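Local coordinates for protein poly-beta-1,6-N-acetyl-D-glucosamine N-deacetylase (Aggregatibacter actinomycetemcomitans, PDB 4U10) that probably removes N-acetyl groups from poly-beta-1,6-N-acetyl-D-glucosamine, acting as a metal-dependent polysaccharide deacetylase whose N-terminal catalytic domain forms this chain, at residues R131-E134 with L138-I141. Residues are numbered along the deposited sequence; the frame is centred on the assembly and turned at random.
Sequences REME and LVEI
V139 turns its side chain onto the last turn of helix 127-135, where its CG2 lies 3.8 Å from M133 CB. The CB of V139 also sits 3.6 Å from the carbonyl O of M133, so this valine packs on the base of the selenomethionine and on helix backbone. Beyond CB the M133 chain leads away: with CG anti to the carbonyl carbon (chi1 -76°), it runs to F97 on strand 95-99 and to M80 and Y85 on helix 79-91. At E134 the meeting is mostly with backbone. Its CA-H points at the V139 carbonyl O, 3.4 Å from CA, with 159° at the hydrogen, and its CG lies 4.3 Å from CG1 of I141. The E134 carboxylate is turned to K201, with which OE2 forms a salt bridge. One water donates to the carbonyl O atoms of E134 and V139, 2.7 Å from each, and S136 OG links M133 O with L138 N. Joined by a short turn, the helix packs beside the strand that follows it; strand 139-141 then pairs in parallel with 95-99, making these the helix and second strand of a beta-alpha-beta crossover in the polysaccharide deacetylase (NodB) domain, leading toward the zinc ligand H144.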
loop_
_atom_site.group_PDB
_atom_site.type_symbol
_atom_site.label_atom_id
_atom_site.label_comp_id
_atom_site.label_asym_id
_atom_site.label_seq_id
_atom_site.Cartn_x
_atom_site.Cartn_y
_atom_site.Cartn_z
ATOM N N ARG A 131 -10.898 -1.808 -11.512
ATOM C CA ARG A 131 -10.893 -1.351 -12.933
ATOM C C ARG A 131 -11.463 0.057 -13.138
ATOM O O ARG A 131 -10.855 0.857 -13.822
ATOM C CB ARG A 131 -11.618 -2.356 -13.861
ATOM C CG ARG A 131 -10.726 -3.491 -14.369
ATOM C CD ARG A 131 -11.493 -4.324 -15.409
ATOM N NE ARG A 131 -12.631 -5.001 -14.785
ATOM C CZ ARG A 131 -12.546 -6.157 -14.162
ATOM N NH1 ARG A 131 -11.355 -6.783 -14.082
ATOM N NH2 ARG A 131 -13.622 -6.713 -13.586
ATOM N N GLU A 132 -12.606 0.355 -12.542
ATOM C CA GLU A 132 -13.194 1.697 -12.633
ATOM C C GLU A 132 -12.240 2.790 -12.096
ATOM O O GLU A 132 -12.051 3.855 -12.717
ATOM C CB GLU A 132 -14.538 1.736 -11.892
ATOM C CG GLU A 132 -15.287 3.034 -12.056
ATOM C CD GLU A 132 -16.517 3.151 -11.165
ATOM O OE1 GLU A 132 -17.165 2.126 -10.820
ATOM O OE2 GLU A 132 -16.877 4.301 -10.797
HETATM N N MSE A 133 -11.637 2.523 -10.957
HETATM C CA MSE A 133 -10.710 3.476 -10.334
HETATM C C MSE A 133 -9.503 3.690 -11.170
HETATM O O MSE A 133 -9.044 4.799 -11.291
HETATM C CB MSE A 133 -10.261 3.011 -8.914
HETATM C CG MSE A 133 -11.413 3.277 -7.971
HETATM SE SE MSE A 133 -11.121 2.898 -6.084
HETATM C CE MSE A 133 -10.848 0.966 -6.169
ATOM N N GLU A 134 -8.939 2.632 -11.726
ATOM C CA GLU A 134 -7.726 2.737 -12.583
ATOM C C GLU A 134 -8.033 3.465 -13.893
ATOM O O GLU A 134 -7.255 4.304 -14.323
ATOM C CB GLU A 134 -7.132 1.348 -12.844
ATOM C CG GLU A 134 -5.755 1.381 -13.500
ATOM C CD GLU A 134 -5.805 1.654 -15.016
ATOM O OE1 GLU A 134 -6.825 1.306 -15.690
ATOM O OE2 GLU A 134 -4.822 2.256 -15.503
ATOM N N LEU A 138 -6.941 8.246 -12.069
ATOM C CA LEU A 138 -6.500 8.761 -10.768
ATOM C C LEU A 138 -5.739 7.756 -9.882
ATOM O O LEU A 138 -4.948 8.130 -9.023
ATOM C CB LEU A 138 -7.695 9.321 -9.989
ATOM C CG LEU A 138 -8.276 10.623 -10.545
ATOM C CD1 LEU A 138 -9.451 10.997 -9.685
ATOM C CD2 LEU A 138 -7.238 11.713 -10.573
ATOM N N VAL A 139 -5.968 6.494 -10.083
ATOM C CA VAL A 139 -5.495 5.474 -9.163
ATOM C C VAL A 139 -4.586 4.474 -9.887
ATOM O O VAL A 139 -5.015 3.786 -10.825
ATOM C CB VAL A 139 -6.670 4.735 -8.521
ATOM C CG1 VAL A 139 -6.171 3.701 -7.469
ATOM C CG2 VAL A 139 -7.711 5.720 -7.954
ATOM N N GLU A 140 -3.343 4.402 -9.428
ATOM C CA GLU A 140 -2.350 3.437 -9.852
ATOM C C GLU A 140 -2.489 2.189 -8.942
ATOM O O GLU A 140 -2.538 2.336 -7.706
ATOM C CB GLU A 140 -0.974 4.061 -9.631
ATOM C CG GLU A 140 0.243 3.124 -9.722
ATOM C CD GLU A 140 0.919 3.192 -11.063
ATOM O OE1 GLU A 140 0.766 4.209 -11.730
ATOM O OE2 GLU A 140 1.589 2.251 -11.440
ATOM N N ILE A 141 -2.619 1.004 -9.554
ATOM C CA ILE A 141 -2.628 -0.284 -8.818
ATOM C C ILE A 141 -1.233 -0.873 -8.540
ATOM O O ILE A 141 -0.515 -1.227 -9.424
ATOM C CB ILE A 141 -3.518 -1.327 -9.491
ATOM C CG1 ILE A 141 -4.824 -0.699 -9.908
ATOM C CG2 ILE A 141 -3.823 -2.453 -8.500
ATOM C CD1 ILE A 141 -5.566 0.046 -8.778
HETATM O O HOH W 1 -5.008 5.265 -13.107
#